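Local coordinates for protein oxalate--CoA ligase (Arabidopsis thaliana, PDB 5IE2) that belongs to the ANL superfamily of AMP-binding enzymes, with an AMP-binding domain followed by a smaller C-terminal domain, and holds ATP in its pocket, at residues E94-L99 with S122-S127; D427-T432 with K471-K476. One frame throughout, in Å; residues are numbered along the deposited sequence.

Contact 1 (E94-L99 with S122-S127); sequences EFEFYL and SKLKIS
The carboxylate of Glu96 is the flat group that meets the other segment: Lys123 NZ reaches the syn lone pair of Glu96 OE1 at 2.6 Å; NZ lies close to the carboxylate plane, and the chain climbs away from it to one side through CE and CD. Away from the interface, Phe97 CD2 sits 3.7 Å above one face of the Tyr98 ring, offset toward its rim, and Tyr98 CE1 lies at the edge of the Phe97 ring. Glu96 leaves helix 92-101 with CG opposite its own backbone N (chi1 172°) and stays extended, as does Lys123, and the two chains cross obliquely, with Lys123 CD and CE as well as NZ close to Glu96 OE1. Beneath the salt bridge, Leu124 lays both methyls against Glu96 CG, and its CD1 reaches Glu96 O (3.6 Å) and Leu99 CB (3.7 Å). Ile126 CD1 touches the same Leu99 CB at 4.1 Å. A Schellman motif at Lys125, which has positive phi, ends helix 115-123 and turns the chain toward strand 127-132; Leu124 before the turn and Ile126 after it both point at helix 92-101. Helix 115-123 is the crossover between the neighbouring parallel strands 104-110 and 127-132. The chemistry is thus a small apolar patch around the buried Leu99, bordered by a short ion pair on the exposed side, where solvent would probably weaken its electrostatic contribution.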
loop_
_atom_site.group_PDB
_atom_site.type_symbol
_atom_site.label_atom_id
_atom_site.label_comp_id
_atom_site.label_asym_id
_atom_site.label_seq_id
_atom_site.Cartn_x
_atom_site.Cartn_y
_atom_site.Cartn_z
ATOM N N GLU A 94 18.553 -7.857 -9.107
ATOM C CA GLU A 94 17.737 -7.198 -8.071
ATOM C C GLU A 94 17.477 -8.155 -6.923
ATOM O O GLU A 94 17.652 -7.801 -5.749
ATOM C CB GLU A 94 16.437 -6.696 -8.653
ATOM C CG GLU A 94 16.666 -5.561 -9.683
ATOM C CD GLU A 94 15.397 -5.133 -10.412
ATOM O OE1 GLU A 94 14.660 -5.980 -10.950
ATOM O OE2 GLU A 94 15.103 -3.924 -10.402
ATOM N N PHE A 95 17.075 -9.377 -7.249
ATOM C CA PHE A 95 16.864 -10.374 -6.193
ATOM C C PHE A 95 18.119 -10.619 -5.376
ATOM O O PHE A 95 18.041 -10.754 -4.152
ATOM C CB PHE A 95 16.384 -11.698 -6.758
ATOM C CG PHE A 95 14.886 -11.787 -6.950
ATOM C CD1 PHE A 95 14.012 -11.682 -5.869
ATOM C CD2 PHE A 95 14.353 -12.035 -8.233
ATOM C CE1 PHE A 95 12.608 -11.814 -6.049
ATOM C CE2 PHE A 95 12.975 -12.182 -8.409
ATOM C CZ PHE A 95 12.099 -12.044 -7.322
ATOM N N GLU A 96 19.270 -10.678 -6.020
ATOM C CA GLU A 96 20.501 -10.913 -5.283
ATOM C C GLU A 96 20.737 -9.766 -4.317
ATOM O O GLU A 96 21.076 -9.989 -3.122
ATOM C CB GLU A 96 21.702 -11.087 -6.226
ATOM C CG GLU A 96 23.006 -11.126 -5.456
ATOM C CD GLU A 96 24.251 -11.376 -6.314
ATOM O OE1 GLU A 96 24.112 -11.798 -7.488
ATOM O OE2 GLU A 96 25.363 -11.148 -5.789
ATOM N N PHE A 97 20.502 -8.545 -4.794
ATOM C CA PHE A 97 20.644 -7.397 -3.903
ATOM C C PHE A 97 19.683 -7.445 -2.695
ATOM O O PHE A 97 20.111 -7.204 -1.567
ATOM C CB PHE A 97 20.422 -6.071 -4.642
ATOM C CG PHE A 97 20.486 -4.871 -3.724
ATOM C CD1 PHE A 97 21.712 -4.310 -3.399
ATOM C CD2 PHE A 97 19.336 -4.353 -3.145
ATOM C CE1 PHE A 97 21.791 -3.214 -2.536
ATOM C CE2 PHE A 97 19.402 -3.271 -2.252
ATOM C CZ PHE A 97 20.641 -2.699 -1.960
ATOM N N TYR A 98 18.391 -7.700 -2.932
ATOM C CA TYR A 98 17.429 -7.623 -1.844
ATOM C C TYR A 98 17.550 -8.815 -0.894
ATOM O O TYR A 98 17.296 -8.686 0.300
ATOM C CB TYR A 98 15.990 -7.522 -2.415
ATOM C CG TYR A 98 15.750 -6.135 -2.998
ATOM C CD1 TYR A 98 15.811 -5.017 -2.177
ATOM C CD2 TYR A 98 15.502 -5.945 -4.365
ATOM C CE1 TYR A 98 15.645 -3.740 -2.682
ATOM C CE2 TYR A 98 15.328 -4.659 -4.891
ATOM C CZ TYR A 98 15.389 -3.558 -4.030
ATOM O OH TYR A 98 15.227 -2.256 -4.493
ATOM N N LEU A 99 17.887 -9.978 -1.424
ATOM C CA LEU A 99 18.120 -11.142 -0.579
ATOM C C LEU A 99 19.315 -10.899 0.332
ATOM O O LEU A 99 19.241 -11.209 1.518
ATOM C CB LEU A 99 18.332 -12.405 -1.408
ATOM C CG LEU A 99 17.101 -12.992 -2.097
ATOM C CD1 LEU A 99 17.570 -14.064 -3.066
ATOM C CD2 LEU A 99 16.134 -13.648 -1.055
ATOM N N SER A 122 20.490 -19.333 -5.261
ATOM C CA SER A 122 21.558 -20.299 -5.476
ATOM C C SER A 122 22.936 -19.632 -5.443
ATOM O O SER A 122 23.869 -20.163 -4.823
ATOM C CB SER A 122 21.358 -21.023 -6.803
ATOM O OG SER A 122 22.424 -21.919 -7.023
ATOM N N LYS A 123 23.061 -18.478 -6.095
ATOM C CA LYS A 123 24.348 -17.772 -6.097
ATOM C C LYS A 123 24.767 -17.392 -4.673
ATOM O O LYS A 123 25.940 -17.443 -4.324
ATOM C CB LYS A 123 24.264 -16.525 -6.986
ATOM C CG LYS A 123 25.514 -15.668 -7.009
ATOM C CD LYS A 123 25.398 -14.582 -8.070
ATOM C CE LYS A 123 26.534 -13.559 -7.980
ATOM N NZ LYS A 123 26.274 -12.389 -8.901
ATOM N N LEU A 124 23.793 -17.059 -3.832
ATOM C CA LEU A 124 24.078 -16.660 -2.465
ATOM C C LEU A 124 24.039 -17.825 -1.473
ATOM O O LEU A 124 24.181 -17.584 -0.287
ATOM C CB LEU A 124 23.072 -15.615 -2.007
ATOM C CG LEU A 124 23.063 -14.259 -2.691
ATOM C CD1 LEU A 124 21.768 -13.437 -2.305
ATOM C CD2 LEU A 124 24.344 -13.474 -2.361
ATOM N N LYS A 125 23.813 -19.046 -1.954
ATOM C CA LYS A 125 23.732 -20.247 -1.109
ATOM C C LYS A 125 22.628 -20.147 -0.056
ATOM O O LYS A 125 22.782 -20.584 1.073
ATOM C CB LYS A 125 25.095 -20.531 -0.445
ATOM C CG LYS A 125 26.201 -20.817 -1.466
ATOM C CD LYS A 125 25.764 -21.986 -2.351
ATOM C CE LYS A 125 26.884 -22.541 -3.262
ATOM N NZ LYS A 125 26.564 -23.935 -3.769
ATOM N N ILE A 126 21.490 -19.596 -0.467
ATOM C CA ILE A 126 20.300 -19.513 0.392
ATOM C C ILE A 126 19.339 -20.632 0.007
ATOM O O ILE A 126 18.994 -20.770 -1.166
ATOM C CB ILE A 126 19.605 -18.131 0.220
ATOM C CG1 ILE A 126 20.530 -17.031 0.752
ATOM C CG2 ILE A 126 18.250 -18.071 0.909
ATOM C CD1 ILE A 126 20.070 -15.646 0.371
ATOM N N SER A 127 18.895 -21.435 0.975
ATOM C CA SER A 127 17.954 -22.516 0.693
ATOM C C SER A 127 16.659 -22.038 0.022
ATOM O O SER A 127 16.147 -20.964 0.306
ATOM C CB SER A 127 17.590 -23.248 1.981
ATOM O OG SER A 127 18.760 -23.617 2.681
#

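Contact 2 (D427-T432 with K471-K476); sequences DAVLLT and KAFCKK
Phe473 presents the edge of its ring to Thr432, whose side chain stands at about a right angle to it, with Thr432 OG1 in the ring plane 3.2 Å from Phe473 CZ. With CG anti to the backbone N (chi1 179°), the ring extends from helix 467-477 toward the C-terminal end of helix 423-430. There Val429 O lies near the same edge, 3.6 Å from Phe473 CE2, so two oxygens meet the weakly positive ring hydrogens. The oxygens are themselves joined: Thr432 OG1 donates to a lone pair of Val429 O (2.8 Å, in the carbonyl plane, C=O...donor angle 138°), and Thr432 N gives that carbonyl a second bond. Both helices belong to the C-terminal domain of the ANL enzymes, where strands 436-446 and 450-459 come between them in sequence. Outside the pair, His433 makes an edge-to-face contact with Phe473, and Leu431 and Thr432 rest on helix 294-304. Val429 runs obliquely to the ring, its CG1 4.1 Å from Phe473 CE2. Deeper in, Leu430 starts out pointing away from helix 467-477, yet its branch swings back until CD2 meets Cys474 SG at 3.5 Å; the sulfur also packs 4.3 Å from Val429 CG1.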
loop_
_atom_site.group_PDB
_atom_site.type_symbol
_atom_site.label_atom_id
_atom_site.label_comp_id
_atom_site.label_asym_id
_atom_site.label_seq_id
_atom_site.Cartn_x
_atom_site.Cartn_y
_atom_site.Cartn_z
ATOM N N ASP A 427 -1.979 18.505 -10.787
ATOM C CA ASP A 427 -2.491 17.210 -11.290
ATOM C C ASP A 427 -4.008 17.139 -11.224
ATOM O O ASP A 427 -4.695 16.602 -12.139
ATOM C CB ASP A 427 -2.004 15.996 -10.462
ATOM C CG ASP A 427 -0.530 15.674 -10.625
ATOM O OD1 ASP A 427 0.139 16.283 -11.468
ATOM O OD2 ASP A 427 -0.033 14.760 -9.896
ATOM N N ALA A 428 -4.510 17.587 -10.071
ATOM C CA ALA A 428 -5.951 17.541 -9.853
ATOM C C ALA A 428 -6.647 18.393 -10.925
ATOM O O ALA A 428 -7.710 18.032 -11.424
ATOM C CB ALA A 428 -6.308 18.037 -8.450
ATOM N N VAL A 429 -6.052 19.524 -11.265
ATOM C CA VAL A 429 -6.688 20.323 -12.343
ATOM C C VAL A 429 -6.605 19.611 -13.702
ATOM O O VAL A 429 -7.579 19.591 -14.468
ATOM C CB VAL A 429 -6.066 21.753 -12.430
ATOM C CG1 VAL A 429 -6.391 22.441 -13.789
ATOM C CG2 VAL A 429 -6.522 22.645 -11.216
ATOM N N LEU A 430 -5.462 19.031 -14.024
ATOM C CA LEU A 430 -5.306 18.370 -15.343
ATOM C C LEU A 430 -6.346 17.302 -15.544
ATOM O O LEU A 430 -6.911 17.151 -16.635
ATOM C CB LEU A 430 -3.940 17.731 -15.460
ATOM C CG LEU A 430 -2.833 18.776 -15.484
ATOM C CD1 LEU A 430 -1.450 18.080 -15.401
ATOM C CD2 LEU A 430 -3.014 19.615 -16.756
ATOM N N LEU A 431 -6.592 16.525 -14.490
ATOM C CA LEU A 431 -7.574 15.446 -14.624
ATOM C C LEU A 431 -9.028 15.916 -14.849
ATOM O O LEU A 431 -9.898 15.089 -15.165
ATOM C CB LEU A 431 -7.545 14.555 -13.361
ATOM C CG LEU A 431 -6.269 13.728 -13.223
ATOM C CD1 LEU A 431 -6.325 12.808 -11.975
ATOM C CD2 LEU A 431 -6.006 12.878 -14.466
ATOM N N THR A 432 -9.311 17.202 -14.626
ATOM C CA THR A 432 -10.674 17.700 -14.881
ATOM C C THR A 432 -10.865 18.122 -16.338
ATOM O O THR A 432 -11.986 18.442 -16.733
ATOM C CB THR A 432 -11.083 18.892 -13.986
ATOM O OG1 THR A 432 -10.344 20.063 -14.332
ATOM C CG2 THR A 432 -10.831 18.593 -12.513
ATOM N N LYS A 471 -2.846 24.106 -21.725
ATOM C CA LYS A 471 -2.388 25.301 -21.078
ATOM C C LYS A 471 -3.532 26.298 -20.896
ATOM O O LYS A 471 -3.658 26.873 -19.829
ATOM C CB LYS A 471 -1.224 25.925 -21.856
ATOM C CG LYS A 471 0.085 25.139 -21.674
ATOM C CD LYS A 471 1.255 25.799 -22.421
ATOM C CE LYS A 471 1.814 26.977 -21.659
ATOM N NZ LYS A 471 3.068 27.537 -22.281
ATOM N N ALA A 472 -4.357 26.512 -21.920
ATOM C CA ALA A 472 -5.468 27.456 -21.803
ATOM C C ALA A 472 -6.451 27.057 -20.683
ATOM O O ALA A 472 -6.931 27.906 -19.859
ATOM C CB ALA A 472 -6.213 27.561 -23.164
ATOM N N PHE A 473 -6.733 25.757 -20.655
ATOM C CA PHE A 473 -7.615 25.208 -19.646
ATOM C C PHE A 473 -7.015 25.440 -18.238
ATOM O O PHE A 473 -7.698 25.882 -17.311
ATOM C CB PHE A 473 -7.844 23.725 -19.919
ATOM C CG PHE A 473 -8.741 23.057 -18.914
ATOM C CD1 PHE A 473 -10.131 23.085 -19.064
ATOM C CD2 PHE A 473 -8.194 22.410 -17.807
ATOM C CE1 PHE A 473 -10.957 22.436 -18.123
ATOM C CE2 PHE A 473 -8.991 21.816 -16.876
ATOM C CZ PHE A 473 -10.376 21.808 -17.028
ATOM N N CYS A 474 -5.735 25.118 -18.081
ATOM C CA CYS A 474 -5.030 25.366 -16.814
ATOM C C CYS A 474 -5.083 26.833 -16.428
ATOM O O CYS A 474 -5.258 27.144 -15.264
ATOM C CB CYS A 474 -3.574 24.921 -16.896
ATOM S SG CYS A 474 -3.404 23.109 -16.878
ATOM N N LYS A 475 -4.933 27.737 -17.397
ATOM C CA LYS A 475 -4.946 29.171 -17.091
ATOM C C LYS A 475 -6.303 29.614 -16.586
ATOM O O LYS A 475 -6.392 30.642 -15.891
ATOM C CB LYS A 475 -4.562 30.023 -18.312
ATOM C CG LYS A 475 -3.078 29.960 -18.673
ATOM C CD LYS A 475 -2.871 30.473 -20.120
ATOM C CE LYS A 475 -1.398 30.762 -20.462
ATOM N NZ LYS A 475 -1.242 31.105 -21.917
ATOM N N LYS A 476 -7.353 28.866 -16.940
ATOM C CA LYS A 476 -8.658 29.250 -16.402
ATOM C C LYS A 476 -8.923 28.738 -14.967
ATOM O O LYS A 476 -9.864 29.161 -14.316
ATOM C CB LYS A 476 -9.750 28.816 -17.388
ATOM C CG LYS A 476 -9.960 29.933 -18.440
ATOM C CD LYS A 476 -10.758 29.513 -19.691
ATOM C CE LYS A 476 -11.018 30.728 -20.625
ATOM N NZ LYS A 476 -11.599 31.929 -19.926
#

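The chain completes contact 1 well before it reaches contact 2; their centres are about 47 Å apart and their closest atoms about 23 Å. They share no helix or sheet. Contact 1 joins helices 92-101 and 115-123 beside the mixed sheet that contains strands 104-110 and 127-132, at the surface of the AMP-binding part. Contact 2 joins helices 423-430 and 467-477 of the C-terminal domain, and the end of the first of these leans on helix 294-304 of the AMP-binding part. Because ANL C-terminal domains can rotate against the larger part, contact 2 would be expected to move with the smaller domain while contact 1 stays behind, and the touch on helix 294-304 may belong to this domain orientation.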